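Local coordinates for plasmid Partition par B protein (Enterobacteria phage P1, PDB 1ZX4) that binds the cis-acting partition sites of the plasmid DNA and so controls the partitioning of the plasmid, at residues A44-S49 and D68-C73; S49-L54 and L84-L89. All coordinates share one frame; numbering follows the deposited sequence.

Contact 1 (A44-S49 and D68-C73). With nucleotides of chain A.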
# COMPACT_ATOMS: atom_id res chain seq x y z
N ALA C 44 7.17 41.43 3.62
CA ALA C 44 5.86 41.07 3.10
C ALA C 44 5.92 40.03 1.96
O ALA C 44 5.06 39.15 1.88
CB ALA C 44 5.14 42.31 2.65
N LEU C 45 6.92 40.15 1.07
CA LEU C 45 7.08 39.19 -0.04
C LEU C 45 7.75 37.95 0.55
O LEU C 45 7.31 36.81 0.33
CB LEU C 45 7.93 39.77 -1.17
CG LEU C 45 7.39 41.02 -1.86
CD1 LEU C 45 8.55 41.68 -2.56
CD2 LEU C 45 6.26 40.73 -2.84
N GLN C 46 8.79 38.17 1.34
CA GLN C 46 9.49 37.06 1.96
C GLN C 46 8.45 36.11 2.54
O GLN C 46 8.57 34.89 2.39
CB GLN C 46 10.41 37.55 3.06
CG GLN C 46 11.57 36.64 3.31
CD GLN C 46 12.76 37.39 3.92
OE1 GLN C 46 13.06 38.51 3.51
NE2 GLN C 46 13.43 36.76 4.89
N ALA C 47 7.42 36.66 3.19
CA ALA C 47 6.35 35.87 3.78
C ALA C 47 5.41 35.33 2.73
O ALA C 47 5.04 34.16 2.77
CB ALA C 47 5.57 36.70 4.77
N ALA C 48 5.01 36.18 1.78
CA ALA C 48 4.09 35.79 0.72
C ALA C 48 4.68 34.69 -0.15
O ALA C 48 4.05 34.25 -1.11
CB ALA C 48 3.71 37.00 -0.13
N SER C 49 5.88 34.25 0.21
CA SER C 49 6.58 33.20 -0.52
C SER C 49 6.52 31.88 0.24
O SER C 49 6.80 30.83 -0.32
CB SER C 49 8.05 33.54 -0.69
OG SER C 49 8.82 32.89 0.31
N ASP C 68 8.71 33.05 11.57
CA ASP C 68 8.27 31.67 11.52
C ASP C 68 8.25 31.35 10.05
O ASP C 68 8.90 30.43 9.58
CB ASP C 68 6.87 31.55 12.13
CG ASP C 68 6.84 31.98 13.58
OD1 ASP C 68 7.85 31.67 14.26
OD2 ASP C 68 5.83 32.59 14.02
N TYR C 69 7.52 32.19 9.33
CA TYR C 69 7.41 32.08 7.87
C TYR C 69 8.81 31.94 7.27
O TYR C 69 9.06 31.07 6.44
CB TYR C 69 6.79 33.33 7.28
CG TYR C 69 5.30 33.44 7.35
CD1 TYR C 69 4.50 32.74 6.48
CD2 TYR C 69 4.70 34.33 8.22
CE1 TYR C 69 3.11 32.94 6.44
CE2 TYR C 69 3.31 34.54 8.20
CZ TYR C 69 2.52 33.84 7.29
OH TYR C 69 1.15 34.08 7.21
N LYS C 70 9.71 32.83 7.66
CA LYS C 70 11.08 32.81 7.19
C LYS C 70 11.66 31.39 7.30
O LYS C 70 12.39 30.96 6.41
CB LYS C 70 11.93 33.77 8.01
CG LYS C 70 13.16 34.28 7.28
CD LYS C 70 14.29 34.63 8.26
CE LYS C 70 13.83 35.53 9.42
NZ LYS C 70 14.95 35.79 10.39
N THR C 71 11.35 30.69 8.40
CA THR C 71 11.84 29.31 8.63
C THR C 71 10.85 28.30 8.02
O THR C 71 11.20 27.14 7.80
CB THR C 71 12.01 28.96 10.15
OG1 THR C 71 10.86 28.22 10.61
CG2 THR C 71 12.16 30.22 11.00
N LEU C 72 9.63 28.75 7.77
CA LEU C 72 8.61 27.91 7.16
C LEU C 72 8.96 27.89 5.68
O LEU C 72 9.01 26.84 5.04
CB LEU C 72 7.24 28.53 7.37
CG LEU C 72 6.06 27.71 6.86
CD1 LEU C 72 5.91 26.50 7.75
CD2 LEU C 72 4.79 28.53 6.88
N CYS C 73 9.22 29.08 5.13
CA CYS C 73 9.59 29.22 3.73
C CYS C 73 11.02 28.71 3.57
O CYS C 73 11.48 28.44 2.46
CB CYS C 73 9.44 30.69 3.27
SG CYS C 73 11.01 31.51 2.88
P DT A 6 17.45 38.26 4.66
OP1 DT A 6 17.77 36.81 4.67
OP2 DT A 6 16.05 38.71 4.79
O5' DT A 6 18.36 38.95 5.76
C5' DT A 6 19.76 38.89 5.62
C4' DT A 6 20.43 39.74 6.66
O4' DT A 6 20.08 41.12 6.44
C3' DT A 6 20.05 39.43 8.10
O3' DT A 6 21.25 39.50 8.87
C2' DT A 6 19.08 40.54 8.46
C1' DT A 6 19.58 41.70 7.63
N1 DT A 6 18.58 42.72 7.23
C2 DT A 6 18.87 44.05 7.50
O2 DT A 6 19.85 44.40 8.14
N3 DT A 6 17.95 44.95 7.01
C4 DT A 6 16.78 44.67 6.33
O4 DT A 6 16.05 45.59 5.94
C5 DT A 6 16.52 43.26 6.12
C7 DT A 6 15.25 42.87 5.42
C6 DT A 6 17.42 42.37 6.58
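Ala-47 and Tyr-69 form the apolar part of this contact, where the end of helix 38-48 meets helix 66-78. The short segments cross at 45° with their axes 9.0 Å apart. Ala-47 CB sits over one face of the Tyr-69 ring, offset toward the rim, 4.2 Å from Tyr-69 CG. The ring is brought there by a first torsion of -80°, which sets Tyr-69 CG beside its own backbone N. Ala-50 and Val-55 also touch this side chain, and Ile-10 of helix 10-22 packs on Ala-47.

The polar and sulfur contacts lie along the rest of the interface. Ser-49 OG bonds back to Gln-46 O at 2.9 Å, from a direction tilted out of the carbonyl plane, which ties Ser-49 to the backbone three residues earlier. The same hydroxyl oxygen approaches Cys-73 SG to 3.6 Å. Gln-46 and Lys-70 run side by side, pointing the same way, with Gln-46 NE2 3.5 Å from Lys-70 CG.

Gln-46 reaches the DNA. Gln-46 NE2 gives a long hydrogen bond of 3.3 Å to OP2 of DT6 of chain A, bent to 141° at the hydrogen, and Gln-46 OE1 is just as near that oxygen. The chain is extended beyond CG, which carries the amide out to the phosphate.

Helix 38-48 belongs to the helix-turn-helix motif. Here a neutral amide meets the sugar-phosphate backbone, and through this bond Gln-46 probably adds to DNA affinity more than to sequence choice.

Contact 2 (S49-L54 and L84-L89)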
# COMPACT_ATOMS: atom_id res chain seq x y z
N SER C 49 5.88 34.25 0.21
CA SER C 49 6.58 33.20 -0.52
C SER C 49 6.52 31.88 0.24
O SER C 49 6.80 30.83 -0.32
CB SER C 49 8.05 33.54 -0.69
OG SER C 49 8.82 32.89 0.31
N ALA C 50 6.18 31.93 1.52
CA ALA C 50 6.12 30.73 2.34
C ALA C 50 5.30 29.64 1.68
O ALA C 50 4.21 29.89 1.17
CB ALA C 50 5.55 31.07 3.70
N PRO C 51 5.82 28.40 1.69
CA PRO C 51 5.23 27.19 1.11
C PRO C 51 3.76 27.04 1.43
O PRO C 51 3.41 26.50 2.48
CB PRO C 51 6.05 26.07 1.73
CG PRO C 51 7.37 26.70 1.96
CD PRO C 51 7.00 28.05 2.50
N GLU C 52 2.91 27.50 0.54
CA GLU C 52 1.47 27.38 0.75
C GLU C 52 1.12 26.13 1.60
O GLU C 52 0.41 26.22 2.60
CB GLU C 52 0.80 27.27 -0.61
CG GLU C 52 1.51 28.07 -1.70
CD GLU C 52 0.72 29.30 -2.07
OE1 GLU C 52 -0.46 29.16 -2.44
OE2 GLU C 52 1.27 30.42 -1.99
N GLU C 53 1.64 24.98 1.18
CA GLU C 53 1.39 23.70 1.85
C GLU C 53 1.56 23.76 3.35
O GLU C 53 0.63 23.46 4.11
CB GLU C 53 2.31 22.62 1.28
CG GLU C 53 2.02 22.26 -0.17
CD GLU C 53 2.95 22.95 -1.18
OE1 GLU C 53 3.04 24.19 -1.19
OE2 GLU C 53 3.58 22.22 -1.98
N LEU C 54 2.76 24.11 3.78
CA LEU C 54 3.04 24.21 5.20
C LEU C 54 2.11 25.25 5.83
O LEU C 54 1.40 24.96 6.80
CB LEU C 54 4.51 24.60 5.41
CG LEU C 54 5.47 23.53 4.90
CD1 LEU C 54 6.91 23.98 5.10
CD2 LEU C 54 5.23 22.25 5.65
N LEU C 84 5.84 16.17 -3.99
CA LEU C 84 6.05 14.88 -3.33
C LEU C 84 6.72 14.93 -1.96
O LEU C 84 6.55 14.03 -1.14
CB LEU C 84 6.84 13.96 -4.27
CG LEU C 84 6.72 12.45 -4.03
CD1 LEU C 84 7.47 12.05 -2.76
CD2 LEU C 84 5.24 12.06 -3.94
N GLU C 85 7.49 15.98 -1.70
CA GLU C 85 8.12 16.09 -0.40
C GLU C 85 7.15 16.63 0.63
O GLU C 85 6.90 15.99 1.65
CB GLU C 85 9.36 16.97 -0.50
CG GLU C 85 10.51 16.25 -1.14
CD GLU C 85 10.83 14.96 -0.40
OE1 GLU C 85 9.89 14.23 -0.05
OE2 GLU C 85 12.03 14.69 -0.18
N PHE C 86 6.62 17.82 0.36
CA PHE C 86 5.65 18.42 1.27
C PHE C 86 4.58 17.38 1.56
O PHE C 86 4.25 17.12 2.72
CB PHE C 86 5.01 19.65 0.62
CG PHE C 86 5.96 20.81 0.44
CD1 PHE C 86 6.53 21.43 1.54
CD2 PHE C 86 6.25 21.30 -0.82
CE1 PHE C 86 7.38 22.52 1.39
CE2 PHE C 86 7.10 22.39 -0.98
CZ PHE C 86 7.66 23.00 0.13
N ASP C 87 4.07 16.76 0.50
CA ASP C 87 3.03 15.74 0.64
C ASP C 87 3.41 14.76 1.75
O ASP C 87 2.67 14.57 2.72
CB ASP C 87 2.86 14.97 -0.68
CG ASP C 87 1.46 15.12 -1.28
OD1 ASP C 87 0.47 15.01 -0.51
OD2 ASP C 87 1.34 15.33 -2.50
N GLN C 88 4.58 14.15 1.59
CA GLN C 88 5.10 13.16 2.53
C GLN C 88 5.19 13.63 3.97
O GLN C 88 4.68 12.96 4.87
CB GLN C 88 6.48 12.68 2.05
CG GLN C 88 7.37 12.10 3.14
CD GLN C 88 8.58 12.99 3.44
OE1 GLN C 88 8.43 14.18 3.73
NE2 GLN C 88 9.77 12.41 3.37
N LEU C 89 5.84 14.77 4.20
CA LEU C 89 6.00 15.32 5.54
C LEU C 89 4.67 15.46 6.25
O LEU C 89 4.52 15.02 7.38
CB LEU C 89 6.69 16.68 5.49
CG LEU C 89 6.68 17.43 6.83
CD1 LEU C 89 7.30 16.56 7.91
CD2 LEU C 89 7.44 18.74 6.70
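Pro-51 is the first residue of 49-54 to meet helix 83-102, and it does so through the ring of Phe-86. Its CB lies 3.8 Å from Phe-86 CE1 and equally far from Phe-86 CZ, the two side chains crossing at about a right angle. Just before it, Ala-50 O accepts a hydrogen bond from Arg-11, which ties the linker to helix 10-22.

Glu-53 comes next and lies across the CD2 side of the same ring. A bend at its second torsion (99°) turns the carboxylate back to the phenyl group, placing Glu-53 OE2 near Phe-86 CD2 in an oblique approach; the carboxylate and ring planes are 54° apart. The aliphatic part of the chain also takes part, with Glu-53 CG 4.0 Å from Phe-86 CB.

Leu-54 closes the series from the CD1 side: its CD1 stands 4.0 Å from Phe-86 CE1. Its other methyl, CD2, reaches Leu-89 CD2 at 4.3 Å, about one turn further along helix 83-102. Ile-119 and Leu-72 touch Leu-54 as well, and Met-79 packs on both Phe-86 and Leu-89.

No hydrogen bond joins the two segments. Phe-86 is thus a buried apolar side chain packed among Pro-51, Leu-54 and the stem of Glu-53, and dispersion joins 49-54 to helix 83-102, with helices 66-78 and 108-126 packing alongside.

In this C-terminal part of ParB, contacts 1 and 2 have centres 13 Å apart and share Ser-49, where helix 38-48 gives way to the linker into helix 52-55. Their segments alternate along the chain: 44-49, then 49-54, then 68-73 and 84-89. The two contacts touch directly, since Cys-73 packs on Pro-51 and Leu-72 on Leu-54, making helix 66-78 a common neighbour. Contact 1 lies at the DNA, whereas contact 2 is buried near the centre of the chain, its nearest atom about 9 Å from the nucleic acid. Together they connect the helix-turn-helix unit to helix 83-102, where Asp-87 forms a salt bridge with Arg-176 of the second subunit.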